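Local structure of TsrE (Streptomyces laurentii, 7CWW) at residues V11-P14 with W15-E19; P80-A84 with G85-T89; P151-P154 with P155-K159; T220-P223 with E224-E228. The protein probably acts as a cyclase in thiopeptide antibiotic biosynthesis, closing the macrocycle of a linear precursor peptide as related enzymes do. One frame throughout, in Å; residues are numbered along the deposited sequence.

Contact 1: residues V11-P14 with W15-E19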
ATOM      1  N   VAL A  11      -8.849   4.367 -18.780  1.00 26.91           N
ATOM      2  CA  VAL A  11     -10.109   3.741 -19.152  1.00 28.40           C
ATOM      3  C   VAL A  11     -11.040   3.838 -17.958  1.00 31.79           C
ATOM      4  O   VAL A  11     -10.838   3.140 -16.953  1.00 26.51           O
ATOM      5  CB  VAL A  11      -9.929   2.282 -19.574  1.00 38.44           C
ATOM      6  CG1 VAL A  11     -11.215   1.795 -20.278  1.00 28.92           C
ATOM      7  CG2 VAL A  11      -8.675   2.145 -20.453  1.00 35.83           C
ATOM      8  N   SER A  12     -12.059   4.693 -18.069  1.00 27.58           N
ATOM      9  CA  SER A  12     -12.914   5.068 -16.940  1.00 26.80           C
ATOM     10  C   SER A  12     -14.138   4.165 -16.923  1.00 25.71           C
ATOM     11  O   SER A  12     -15.179   4.474 -17.504  1.00 26.64           O
ATOM     12  CB  SER A  12     -13.294   6.542 -17.037  1.00 26.59           C
ATOM     13  OG  SER A  12     -12.174   7.347 -16.695  1.00 28.38           O
ATOM     14  N   VAL A  13     -14.003   3.025 -16.255  1.00 28.56           N
ATOM     15  CA  VAL A  13     -15.071   2.035 -16.117  1.00 25.41           C
ATOM     16  C   VAL A  13     -15.058   1.514 -14.695  1.00 27.27           C
ATOM     17  O   VAL A  13     -14.067   1.700 -13.959  1.00 30.37           O
ATOM     18  CB  VAL A  13     -14.898   0.865 -17.108  1.00 27.58           C
ATOM     19  CG1 VAL A  13     -14.962   1.364 -18.542  1.00 29.36           C
ATOM     20  CG2 VAL A  13     -13.576   0.142 -16.831  1.00 25.22           C
ATOM     21  N   PRO A  14     -16.157   0.872 -14.244  1.00 29.79           N
ATOM     22  CA  PRO A  14     -16.210   0.366 -12.866  1.00 30.99           C
ATOM     23  C   PRO A  14     -15.020  -0.520 -12.499  1.00 31.79           C
ATOM     24  O   PRO A  14     -14.397  -1.111 -13.387  1.00 28.74           O
ATOM     25  CB  PRO A  14     -17.520  -0.437 -12.846  1.00 34.11           C
ATOM     26  CG  PRO A  14     -18.386   0.262 -13.865  1.00 36.31           C
ATOM     27  CD  PRO A  14     -17.438   0.642 -14.960  1.00 33.92           C
ATOM     28  N   TRP A  15     -14.713  -0.626 -11.196  1.00 27.20           N
ATOM     29  CA  TRP A  15     -13.550  -1.397 -10.750  1.00 28.06           C
ATOM     30  C   TRP A  15     -13.569  -2.826 -11.281  1.00 32.04           C
ATOM     31  O   TRP A  15     -12.531  -3.361 -11.686  1.00 32.36           O
ATOM     32  CB  TRP A  15     -13.481  -1.433  -9.220  1.00 27.17           C
ATOM     33  CG  TRP A  15     -13.417  -0.096  -8.549  1.00 28.46           C
ATOM     34  CD1 TRP A  15     -14.412   0.501  -7.812  1.00 29.53           C
ATOM     35  CD2 TRP A  15     -12.303   0.801  -8.518  1.00 30.66           C
ATOM     36  NE1 TRP A  15     -13.986   1.724  -7.346  1.00 30.03           N
ATOM     37  CE2 TRP A  15     -12.691   1.928  -7.753  1.00 31.09           C
ATOM     38  CE3 TRP A  15     -11.014   0.768  -9.067  1.00 35.13           C
ATOM     39  CZ2 TRP A  15     -11.831   3.008  -7.516  1.00 29.61           C
ATOM     40  CZ3 TRP A  15     -10.156   1.845  -8.836  1.00 34.42           C
ATOM     41  CH2 TRP A  15     -10.573   2.950  -8.064  1.00 38.53           C
ATOM     42  N   SER A  16     -14.729  -3.485 -11.243  1.00 28.60           N
ATOM     43  CA  SER A  16     -14.772  -4.886 -11.659  1.00 34.48           C
ATOM     44  C   SER A  16     -14.494  -5.024 -13.152  1.00 38.40           C
ATOM     45  O   SER A  16     -13.852  -5.991 -13.585  1.00 33.85           O
ATOM     46  CB  SER A  16     -16.128  -5.494 -11.313  1.00 42.39           C
ATOM     47  OG  SER A  16     -17.148  -4.889 -12.094  1.00 47.41           O
ATOM     48  N   VAL A  17     -14.964  -4.060 -13.950  1.00 33.24           N
ATOM     49  CA  VAL A  17     -14.720  -4.086 -15.387  1.00 30.71           C
ATOM     50  C   VAL A  17     -13.250  -3.805 -15.685  1.00 31.31           C
ATOM     51  O   VAL A  17     -12.684  -4.374 -16.629  1.00 33.90           O
ATOM     52  CB  VAL A  17     -15.652  -3.085 -16.089  1.00 32.67           C
ATOM     53  CG1 VAL A  17     -15.408  -3.076 -17.602  1.00 31.01           C
ATOM     54  CG2 VAL A  17     -17.109  -3.424 -15.786  1.00 35.23           C
ATOM     55  N   GLN A  18     -12.603  -2.944 -14.890  1.00 26.63           N
ATOM     56  CA  GLN A  18     -11.160  -2.752 -15.032  1.00 24.74           C
ATOM     57  C   GLN A  18     -10.427  -4.074 -14.911  1.00 29.18           C
ATOM     58  O   GLN A  18      -9.464  -4.331 -15.639  1.00 31.78           O
ATOM     59  CB  GLN A  18     -10.629  -1.788 -13.971  1.00 26.39           C
ATOM     60  CG  GLN A  18     -11.189  -0.371 -14.066  1.00 24.83           C
ATOM     61  CD  GLN A  18     -10.717   0.449 -12.902  1.00 26.15           C
ATOM     62  OE1 GLN A  18      -9.722   0.099 -12.265  1.00 26.19           O
ATOM     63  NE2 GLN A  18     -11.421   1.542 -12.603  1.00 26.84           N
ATOM     64  N   GLU A  19     -10.856  -4.918 -13.974  1.00 32.79           N
ATOM     65  CA  GLU A  19     -10.168  -6.182 -13.756  1.00 32.84           C
ATOM     66  C   GLU A  19     -10.325  -7.093 -14.968  1.00 32.71           C
ATOM     67  O   GLU A  19      -9.341  -7.659 -15.462  1.00 33.70           O
ATOM     68  CB  GLU A  19     -10.712  -6.839 -12.485  1.00 34.75           C
ATOM     69  CG  GLU A  19     -10.095  -8.176 -12.120  1.00 33.93           C
ATOM     70  CD  GLU A  19     -10.638  -8.699 -10.796  1.00 37.46           C
ATOM     71  OE1 GLU A  19     -10.681  -7.911  -9.818  1.00 34.80           O
ATOM     72  OE2 GLU A  19     -11.055  -9.882 -10.752  1.00 41.31           O
TER
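Pro14 and Gln18 close the first turn of helix 15-35. Pro14 is the N-cap residue, just before Trp15 turns helical, and its carbonyl O accepts a hydrogen bond from the backbone N of Gln18 at 3.0 Å. This is the i to i+4 bond expected at a helix start. One residue earlier the extended backbone of Val13 leaves its own carbonyl directed at the same turn, where a side chain meets it: Gln18 NE2 donates to Val13 O at 3.0 Å, with an N-H...O angle of 160° and the acceptor only 12° out of the amide plane. Gln18 thus grips two successive carbonyls, one with its main chain and one with its amide. The path to the second is set by chi1 of -63°, which puts CG beside the backbone N, followed by an extended chi2; CG itself passes 3.4 Å from Pro14 O. Val13 and Gln18 run past each other in opposite directions, Val13 CG2 lying 3.7 Å from Gln18 CG. The same methyl meets Val17 CG1 at 3.8 Å, so that it packs against Val17 and Gln18 together. Pro14 and Val17 run alongside each other in a looser contact of Pro14 CD with Val17 CG2 (4.2 Å). The other end of the Gln18 amide is also held, OE1 accepting from Arg46 NE of strand 39-49. Around the turn, Trp15 and Gln18 pack on Pro53 of strand 52-61, while Val11, ending edge strand 5-11, pairs through its backbone with Leu55, so the turn joins the three-stranded antiparallel sheet to its first helix.

Contact 2: residues P80-A84 with G85-T89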
ATOM      1  N   PRO A  80     -21.271  -2.808 -27.099  1.00 77.61           N
ATOM      2  CA  PRO A  80     -21.830  -1.488 -27.433  1.00 84.80           C
ATOM      3  C   PRO A  80     -22.525  -0.798 -26.271  1.00 90.34           C
ATOM      4  O   PRO A  80     -23.040   0.311 -26.456  1.00 91.71           O
ATOM      5  CB  PRO A  80     -22.832  -1.803 -28.560  1.00 85.99           C
ATOM      6  CG  PRO A  80     -22.530  -3.211 -28.993  1.00 85.38           C
ATOM      7  CD  PRO A  80     -21.986  -3.895 -27.785  1.00 82.16           C
ATOM      8  N   THR A  81     -22.550  -1.409 -25.083  1.00 91.86           N
ATOM      9  CA  THR A  81     -23.268  -0.819 -23.959  1.00 90.30           C
ATOM     10  C   THR A  81     -22.601   0.472 -23.484  1.00 90.72           C
ATOM     11  O   THR A  81     -23.270   1.502 -23.337  1.00 93.57           O
ATOM     12  CB  THR A  81     -23.387  -1.836 -22.819  1.00 89.16           C
ATOM     13  OG1 THR A  81     -23.844  -1.180 -21.633  1.00 92.19           O
ATOM     14  CG2 THR A  81     -22.053  -2.525 -22.543  1.00 86.81           C
ATOM     15  N   ILE A  82     -21.283   0.449 -23.257  1.00 85.21           N
ATOM     16  CA  ILE A  82     -20.600   1.648 -22.780  1.00 76.41           C
ATOM     17  C   ILE A  82     -20.320   2.589 -23.947  1.00 65.41           C
ATOM     18  O   ILE A  82     -20.408   2.220 -25.121  1.00 67.60           O
ATOM     19  CB  ILE A  82     -19.307   1.302 -22.028  1.00 77.12           C
ATOM     20  CG1 ILE A  82     -18.217   0.930 -23.025  1.00 75.42           C
ATOM     21  CG2 ILE A  82     -19.554   0.182 -21.034  1.00 82.47           C
ATOM     22  CD1 ILE A  82     -16.827   1.110 -22.490  1.00 75.21           C
ATOM     23  N   ASP A  83     -19.980   3.829 -23.610  1.00 55.51           N
ATOM     24  CA  ASP A  83     -19.825   4.914 -24.573  1.00 48.90           C
ATOM     25  C   ASP A  83     -18.343   5.215 -24.731  1.00 44.20           C
ATOM     26  O   ASP A  83     -17.679   5.607 -23.762  1.00 32.30           O
ATOM     27  CB  ASP A  83     -20.588   6.159 -24.112  1.00 61.51           C
ATOM     28  CG  ASP A  83     -20.296   7.389 -24.969  1.00 76.63           C
ATOM     29  OD1 ASP A  83     -20.019   8.468 -24.401  1.00 81.48           O
ATOM     30  OD2 ASP A  83     -20.355   7.284 -26.213  1.00 83.65           O
ATOM     31  N   ALA A  84     -17.836   5.044 -25.955  1.00 43.38           N
ATOM     32  CA  ALA A  84     -16.409   5.222 -26.217  1.00 46.15           C
ATOM     33  C   ALA A  84     -15.959   6.651 -25.942  1.00 44.66           C
ATOM     34  O   ALA A  84     -14.890   6.875 -25.363  1.00 46.23           O
ATOM     35  CB  ALA A  84     -16.100   4.830 -27.661  1.00 52.63           C
ATOM     36  N   GLY A  85     -16.779   7.631 -26.317  1.00 52.92           N
ATOM     37  CA  GLY A  85     -16.444   9.022 -26.081  1.00 52.42           C
ATOM     38  C   GLY A  85     -16.485   9.460 -24.637  1.00 56.21           C
ATOM     39  O   GLY A  85     -16.192  10.624 -24.356  1.00 72.68           O
ATOM     40  N   ASP A  86     -16.838   8.566 -23.714  1.00 40.90           N
ATOM     41  CA  ASP A  86     -16.822   8.863 -22.289  1.00 37.54           C
ATOM     42  C   ASP A  86     -15.781   8.065 -21.515  1.00 36.27           C
ATOM     43  O   ASP A  86     -15.235   8.570 -20.534  1.00 39.77           O
ATOM     44  CB  ASP A  86     -18.212   8.610 -21.685  1.00 36.27           C
ATOM     45  CG  ASP A  86     -18.173   8.409 -20.181  1.00 42.34           C
ATOM     46  OD1 ASP A  86     -18.184   9.409 -19.432  1.00 36.68           O
ATOM     47  OD2 ASP A  86     -18.107   7.239 -19.743  1.00 44.49           O
ATOM     48  N   VAL A  87     -15.467   6.840 -21.935  1.00 34.80           N
ATOM     49  CA  VAL A  87     -14.546   6.039 -21.140  1.00 30.38           C
ATOM     50  C   VAL A  87     -13.097   6.458 -21.317  1.00 27.23           C
ATOM     51  O   VAL A  87     -12.272   6.143 -20.464  1.00 29.49           O
ATOM     52  CB  VAL A  87     -14.677   4.541 -21.453  1.00 37.73           C
ATOM     53  CG1 VAL A  87     -16.022   4.039 -20.957  1.00 43.54           C
ATOM     54  CG2 VAL A  87     -14.500   4.288 -22.938  1.00 37.61           C
ATOM     55  N   PHE A  88     -12.745   7.161 -22.388  1.00 24.93           N
ATOM     56  CA  PHE A  88     -11.340   7.466 -22.604  1.00 26.17           C
ATOM     57  C   PHE A  88     -10.949   8.890 -22.214  1.00 34.72           C
ATOM     58  O   PHE A  88      -9.817   9.291 -22.500  1.00 36.47           O
ATOM     59  CB  PHE A  88     -10.967   7.182 -24.062  1.00 28.44           C
ATOM     60  CG  PHE A  88     -11.053   5.720 -24.420  1.00 34.13           C
ATOM     61  CD1 PHE A  88     -10.486   4.760 -23.594  1.00 33.16           C
ATOM     62  CD2 PHE A  88     -11.738   5.306 -25.551  1.00 35.75           C
ATOM     63  CE1 PHE A  88     -10.568   3.409 -23.902  1.00 34.36           C
ATOM     64  CE2 PHE A  88     -11.831   3.962 -25.864  1.00 35.84           C
ATOM     65  CZ  PHE A  88     -11.245   3.010 -25.039  1.00 34.71           C
ATOM     66  N   THR A  89     -11.838   9.654 -21.556  1.00 33.21           N
ATOM     67  CA  THR A  89     -11.476  10.976 -21.049  1.00 30.05           C
ATOM     68  C   THR A  89     -10.108  10.910 -20.384  1.00 31.60           C
ATOM     69  O   THR A  89      -9.875  10.074 -19.502  1.00 29.20           O
ATOM     70  CB  THR A  89     -12.510  11.479 -20.032  1.00 29.87           C
ATOM     71  OG1 THR A  89     -13.818  11.539 -20.623  1.00 33.30           O
ATOM     72  CG2 THR A  89     -12.115  12.874 -19.549  1.00 31.20           C
TER
HETATM   73  O   HOH W   1     -19.342  11.737 -25.100  1.00 43.80           O
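Ile82 reaches forward to Val87 across the short helix 84-87, a single turn with Asp83 as its N-cap residue. In Ile82, chi1 of 77° places CG1 between the backbone N and the carbonyl carbon, and CD1 then meets Val87 CG1 at 3.4 Å, tighter than usual for two methyls; the side chains cross at about a right angle. Asp83 follows and gives the turn its hydrogen bonds through the backbone. Its carbonyl O accepts hydrogen bonds from two amides: Val87 N at 3.1 Å arrives nearly in line with the C=O (164°), whereas Asp86 N, also at 3.1 Å, stands well above the carbonyl plane. The Asp83 carboxylate bends over the turn without completing a side-chain cap, since the angle of OD1 to Asp86 N is poor; OD1 instead lies 3.3 Å from Asp86 CB. A water makes weak bonds to Asp83 OD1 and Gly85 O. The Asp86 carboxylate, its plane nearly parallel to that of the Asp83 carboxylate, is paired through OD2 with Arg52 in a salt bridge. At Ala84 the carbonyl is flanked by apolar groups: Phe88 CD2 approaches Ala84 O at 3.5 Å, and Val87 CG2 lies 3.6 Å from the same oxygen.

Contact 3: residues P151-P154 with P155-K159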
ATOM      1  N   PRO A 151      13.859  -5.090  10.387  1.00 32.29           N
ATOM      2  CA  PRO A 151      15.322  -4.994  10.566  1.00 31.40           C
ATOM      3  C   PRO A 151      15.984  -3.875   9.777  1.00 32.46           C
ATOM      4  O   PRO A 151      17.156  -3.582  10.041  1.00 34.21           O
ATOM      5  CB  PRO A 151      15.844  -6.373  10.113  1.00 32.71           C
ATOM      6  CG  PRO A 151      14.713  -7.028   9.392  1.00 32.91           C
ATOM      7  CD  PRO A 151      13.452  -6.436   9.930  1.00 35.16           C
ATOM      8  N   HIS A 152      15.293  -3.238   8.835  1.00 33.50           N
ATOM      9  CA  HIS A 152      15.881  -2.135   8.084  1.00 36.13           C
ATOM     10  C   HIS A 152      15.569  -0.774   8.704  1.00 42.51           C
ATOM     11  O   HIS A 152      16.008   0.251   8.173  1.00 39.05           O
ATOM     12  CB  HIS A 152      15.402  -2.199   6.629  1.00 34.58           C
ATOM     13  CG  HIS A 152      15.630  -3.538   5.992  1.00 38.74           C
ATOM     14  ND1 HIS A 152      16.872  -3.956   5.567  1.00 41.51           N
ATOM     15  CD2 HIS A 152      14.786  -4.572   5.759  1.00 39.54           C
ATOM     16  CE1 HIS A 152      16.782  -5.181   5.080  1.00 41.89           C
ATOM     17  NE2 HIS A 152      15.526  -5.577   5.182  1.00 40.30           N
ATOM     18  N   LEU A 153      14.848  -0.753   9.824  1.00 35.31           N
ATOM     19  CA  LEU A 153      14.484   0.469  10.521  1.00 30.93           C
ATOM     20  C   LEU A 153      15.691   1.015  11.281  1.00 35.46           C
ATOM     21  O   LEU A 153      16.716   0.334  11.417  1.00 34.41           O
ATOM     22  CB  LEU A 153      13.319   0.176  11.466  1.00 31.66           C
ATOM     23  CG  LEU A 153      11.971  -0.048  10.782  1.00 32.81           C
ATOM     24  CD1 LEU A 153      10.910  -0.496  11.774  1.00 33.40           C
ATOM     25  CD2 LEU A 153      11.523   1.238  10.085  1.00 27.54           C
ATOM     26  N   PRO A 154      15.614   2.250  11.776  1.00 34.78           N
ATOM     27  CA  PRO A 154      16.613   2.717  12.737  1.00 38.99           C
ATOM     28  C   PRO A 154      16.720   1.741  13.894  1.00 39.11           C
ATOM     29  O   PRO A 154      15.698   1.215  14.363  1.00 35.81           O
ATOM     30  CB  PRO A 154      16.062   4.072  13.205  1.00 37.00           C
ATOM     31  CG  PRO A 154      15.140   4.505  12.139  1.00 41.87           C
ATOM     32  CD  PRO A 154      14.564   3.263  11.531  1.00 37.60           C
ATOM     33  N   PRO A 155      17.939   1.471  14.369  1.00 33.82           N
ATOM     34  CA  PRO A 155      18.131   0.449  15.412  1.00 38.36           C
ATOM     35  C   PRO A 155      17.272   0.645  16.649  1.00 42.17           C
ATOM     36  O   PRO A 155      16.880  -0.340  17.288  1.00 36.50           O
ATOM     37  CB  PRO A 155      19.621   0.584  15.748  1.00 43.68           C
ATOM     38  CG  PRO A 155      20.228   1.113  14.496  1.00 42.61           C
ATOM     39  CD  PRO A 155      19.215   2.069  13.943  1.00 38.16           C
ATOM     40  N   SER A 156      16.948   1.888  17.009  1.00 37.13           N
ATOM     41  CA  SER A 156      16.144   2.087  18.204  1.00 38.19           C
ATOM     42  C   SER A 156      14.700   1.621  18.023  1.00 35.98           C
ATOM     43  O   SER A 156      13.987   1.470  19.021  1.00 40.77           O
ATOM     44  CB  SER A 156      16.186   3.560  18.613  1.00 42.91           C
ATOM     45  OG  SER A 156      15.952   4.375  17.476  1.00 49.63           O
ATOM     46  N   ILE A 157      14.254   1.371  16.793  1.00 27.34           N
ATOM     47  CA  ILE A 157      12.926   0.796  16.590  1.00 32.96           C
ATOM     48  C   ILE A 157      13.045  -0.585  15.946  1.00 34.58           C
ATOM     49  O   ILE A 157      12.184  -1.451  16.145  1.00 31.84           O
ATOM     50  CB  ILE A 157      12.034   1.743  15.758  1.00 38.77           C
ATOM     51  CG1 ILE A 157      10.581   1.271  15.765  1.00 47.29           C
ATOM     52  CG2 ILE A 157      12.524   1.861  14.351  1.00 43.76           C
ATOM     53  CD1 ILE A 157       9.749   1.935  16.832  1.00 57.88           C
ATOM     54  N   ALA A 158      14.120  -0.811  15.184  1.00 31.06           N
ATOM     55  CA  ALA A 158      14.364  -2.136  14.618  1.00 33.11           C
ATOM     56  C   ALA A 158      14.471  -3.212  15.698  1.00 36.82           C
ATOM     57  O   ALA A 158      14.176  -4.384  15.430  1.00 31.52           O
ATOM     58  CB  ALA A 158      15.641  -2.118  13.768  1.00 34.34           C
ATOM     59  N   LYS A 159      14.876  -2.839  16.914  1.00 32.65           N
ATOM     60  CA  LYS A 159      14.930  -3.794  18.018  1.00 32.41           C
ATOM     61  C   LYS A 159      13.600  -4.510  18.247  1.00 27.40           C
ATOM     62  O   LYS A 159      13.597  -5.613  18.797  1.00 33.61           O
ATOM     63  CB  LYS A 159      15.351  -3.078  19.301  1.00 30.94           C
ATOM     64  CG  LYS A 159      14.287  -2.093  19.818  1.00 30.47           C
ATOM     65  CD  LYS A 159      14.752  -1.360  21.084  1.00 36.62           C
ATOM     66  CE  LYS A 159      13.576  -0.647  21.760  1.00 41.62           C
ATOM     67  NZ  LYS A 159      14.040   0.082  22.993  1.00 46.62           N
TER
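Leu153 and Ile157 meet at the start of the short helix 155-158 through a single methyl. Ile157 holds CG1 anti to the backbone N (chi1 -169°), which turns CG2 into the space between its backbone N and carbonyl carbon, facing back over the preceding loop. There CG2 touches Leu153 CB at 3.4 Å, a tight carbon pair, and also Leu153 CD1 at 3.8 Å. Leu153 presents this surface by keeping CG beside its own backbone N (chi1 -73°), with the two side chains crossing at a slant. The same Ile157 methyl lies alongside the ring of Pro154, 3.8 Å from Pro154 CD, with the two side chains running in the same direction. Ala158 completes the apolar patch: its CB is 4.0 Å from Leu153 CB. Beyond the turn, Met303 of helix 298-306 touches Pro154, Ser156 and Ile157, while Ser156 OG is hydrogen-bonded to Tyr299 OH. Pro154 is the N-cap residue and Pro155 the first of the helix. Pro154 O accepts two hydrogen bonds, from Ala158 N at 2.7 Å with an N-H...O angle of 168° and from Ile157 N at 2.8 Å from above the carbonyl plane. Pro155 has no N-H, a lack that costs little at the first helical position, whose N-H would have no i-4 carbonyl within the helix to bond. Two bonds on one carbonyl, two consecutive rings limiting phi and a methyl wedged against the loop imply a compact, restrained turn. It leaves Leu153 touching the bound polyethylene glycol, consistent with an apolar share in the wall of that pocket.

Contact 4: residues T220-P223 with E224-E228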
ATOM      1  N   THR A 220      11.168 -19.645   2.581  1.00 32.77           N
ATOM      2  CA  THR A 220      10.623 -20.776   1.839  1.00 38.13           C
ATOM      3  C   THR A 220       9.286 -21.281   2.378  1.00 39.81           C
ATOM      4  O   THR A 220       8.631 -22.070   1.693  1.00 43.44           O
ATOM      5  CB  THR A 220      11.635 -21.925   1.830  1.00 37.46           C
ATOM      6  OG1 THR A 220      11.921 -22.315   3.174  1.00 39.07           O
ATOM      7  CG2 THR A 220      12.931 -21.495   1.155  1.00 35.81           C
ATOM      8  N   ASP A 221       8.869 -20.881   3.577  1.00 39.91           N
ATOM      9  CA  ASP A 221       7.595 -21.334   4.129  1.00 35.24           C
ATOM     10  C   ASP A 221       6.475 -20.308   3.978  1.00 37.07           C
ATOM     11  O   ASP A 221       5.340 -20.577   4.391  1.00 35.99           O
ATOM     12  CB  ASP A 221       7.771 -21.706   5.606  1.00 32.08           C
ATOM     13  CG  ASP A 221       8.608 -22.972   5.790  1.00 43.14           C
ATOM     14  OD1 ASP A 221       8.605 -23.842   4.891  1.00 41.14           O
ATOM     15  OD2 ASP A 221       9.279 -23.083   6.828  1.00 48.74           O
ATOM     16  N   VAL A 222       6.754 -19.152   3.393  1.00 30.44           N
ATOM     17  CA  VAL A 222       5.748 -18.101   3.236  1.00 30.06           C
ATOM     18  C   VAL A 222       4.866 -18.461   2.041  1.00 33.22           C
ATOM     19  O   VAL A 222       5.381 -19.006   1.057  1.00 31.34           O
ATOM     20  CB  VAL A 222       6.424 -16.727   3.059  1.00 33.32           C
ATOM     21  CG1 VAL A 222       5.442 -15.685   2.582  1.00 34.12           C
ATOM     22  CG2 VAL A 222       7.088 -16.267   4.364  1.00 34.29           C
ATOM     23  N   PRO A 223       3.550 -18.212   2.083  1.00 34.69           N
ATOM     24  CA  PRO A 223       2.708 -18.461   0.901  1.00 38.37           C
ATOM     25  C   PRO A 223       3.280 -17.819  -0.358  1.00 33.72           C
ATOM     26  O   PRO A 223       3.818 -16.709  -0.320  1.00 28.93           O
ATOM     27  CB  PRO A 223       1.363 -17.835   1.286  1.00 37.77           C
ATOM     28  CG  PRO A 223       1.326 -17.945   2.776  1.00 41.45           C
ATOM     29  CD  PRO A 223       2.750 -17.832   3.264  1.00 39.29           C
ATOM     30  N   GLU A 224       3.136 -18.535  -1.479  1.00 32.01           N
ATOM     31  CA  GLU A 224       3.850 -18.216  -2.717  1.00 37.71           C
ATOM     32  C   GLU A 224       3.655 -16.764  -3.148  1.00 34.78           C
ATOM     33  O   GLU A 224       4.619 -16.096  -3.542  1.00 29.49           O
ATOM     34  CB  GLU A 224       3.388 -19.153  -3.833  1.00 47.27           C
ATOM     35  CG  GLU A 224       4.075 -18.920  -5.169  1.00 67.63           C
ATOM     36  CD  GLU A 224       3.449 -19.731  -6.295  1.00 83.77           C
ATOM     37  OE1 GLU A 224       3.478 -19.265  -7.457  1.00 89.54           O
ATOM     38  OE2 GLU A 224       2.925 -20.833  -6.020  1.00 88.62           O
ATOM     39  N   LEU A 225       2.415 -16.265  -3.126  1.00 29.70           N
ATOM     40  CA  LEU A 225       2.191 -14.899  -3.593  1.00 32.32           C
ATOM     41  C   LEU A 225       2.825 -13.885  -2.646  1.00 31.19           C
ATOM     42  O   LEU A 225       3.406 -12.885  -3.088  1.00 30.58           O
ATOM     43  CB  LEU A 225       0.690 -14.638  -3.745  1.00 33.64           C
ATOM     44  CG  LEU A 225      -0.010 -15.387  -4.883  1.00 36.71           C
ATOM     45  CD1 LEU A 225      -1.530 -15.175  -4.863  1.00 35.15           C
ATOM     46  CD2 LEU A 225       0.579 -14.939  -6.215  1.00 34.23           C
ATOM     47  N   ALA A 226       2.691 -14.107  -1.338  1.00 28.64           N
ATOM     48  CA  ALA A 226       3.314 -13.194  -0.383  1.00 27.49           C
ATOM     49  C   ALA A 226       4.821 -13.238  -0.527  1.00 26.80           C
ATOM     50  O   ALA A 226       5.489 -12.195  -0.496  1.00 27.71           O
ATOM     51  CB  ALA A 226       2.905 -13.549   1.048  1.00 25.06           C
ATOM     52  N   ARG A 227       5.370 -14.445  -0.701  1.00 27.85           N
ATOM     53  CA  ARG A 227       6.810 -14.596  -0.836  1.00 27.74           C
ATOM     54  C   ARG A 227       7.337 -13.759  -1.992  1.00 27.07           C
ATOM     55  O   ARG A 227       8.341 -13.050  -1.854  1.00 27.50           O
ATOM     56  CB  ARG A 227       7.159 -16.072  -1.034  1.00 28.54           C
ATOM     57  CG  ARG A 227       8.639 -16.389  -0.915  1.00 28.70           C
ATOM     58  CD  ARG A 227       8.892 -17.891  -1.163  1.00 26.82           C
ATOM     59  NE  ARG A 227      10.314 -18.181  -1.332  1.00 45.67           N
ATOM     60  CZ  ARG A 227      10.791 -19.189  -2.062  1.00 63.78           C
ATOM     61  NH1 ARG A 227       9.961 -20.007  -2.701  1.00 70.93           N
ATOM     62  NH2 ARG A 227      12.102 -19.381  -2.154  1.00 65.44           N
ATOM     63  N   GLU A 228       6.673 -13.838  -3.148  1.00 26.71           N
ATOM     64  CA  GLU A 228       7.124 -13.074  -4.313  1.00 29.24           C
ATOM     65  C   GLU A 228       7.038 -11.578  -4.045  1.00 30.34           C
ATOM     66  O   GLU A 228       7.954 -10.822  -4.401  1.00 28.54           O
ATOM     67  CB  GLU A 228       6.301 -13.461  -5.554  1.00 31.22           C
ATOM     68  CG  GLU A 228       6.743 -12.810  -6.872  1.00 38.42           C
ATOM     69  CD  GLU A 228       8.071 -13.368  -7.396  1.00 50.33           C
ATOM     70  OE1 GLU A 228       8.555 -14.391  -6.859  1.00 54.61           O
ATOM     71  OE2 GLU A 228       8.630 -12.784  -8.352  1.00 55.20           O
TER
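Arg227 leaves its helix with CG anti to the backbone N (chi1 -169°) and stays extended as far as NE, a path that carries the guanidinium back alongside Thr220. Thr220 has CG2 beside its backbone N, and that methyl stands over one face of the guanidinium, 4.0 Å from Arg227 NH2. Thr220 CA lies over the plane too, displaced toward the rim, at 4.1 Å from Arg227 NE. The contact is thus van der Waals packing on a flat cationic group; the polar hold comes from NE, which is hydrogen-bonded to the carbonyl O of Glu218. In Val222, chi1 of 167° sets CG1 anti to the backbone N and delivers it to the first turn, where it meets Ala226 CB at 3.7 Å and comes within 3.5 Å of Arg227 N. This amide donates to Pro223 O at 2.8 Å, with an N-H...O angle of 164° and the donor close to the C=O direction. The next bond of the helix follows from Glu228 N to Glu224 O. On the surrounding surfaces, Pro223 packs on Gln211 and Arg204 of helix 183-211, Ala226 on Phe141 of helix 131-149, and Leu225 on Leu119 and Thr123 of helix 106-127. With the Pro223 carbonyl closing an i to i+4 turn and Val222 covering that turn from the loop side, this is a helix N-terminus with proline at the N-cap, here opening helix 224-245 within a largely helical protein.

How the contacts relate
Contacts 1 and 2 form one neighbourhood, with centres 12 Å apart. Ser12 N lies 2.8 Å from Val87 O, probably a hydrogen bond, and Val13 CG1 packs on Val87 CG1 at 3.8 Å; Arg52 also binds both, through Ser12 O and Asp86 OD2. Contacts 3 and 4 stand apart, their nearest atoms about 13 Å from each other, and contacts 1 and 4 come no closer than about 12 Å. All four open helices, three of them with proline as N-cap residue and contact 2 with aspartate. Contact 3 alone supplies a residue to the glycol pocket: the side chain of Leu153 is about 4 Å from the ligand, those of Trp15 and Ala226 about 8 Å and about 13 Å.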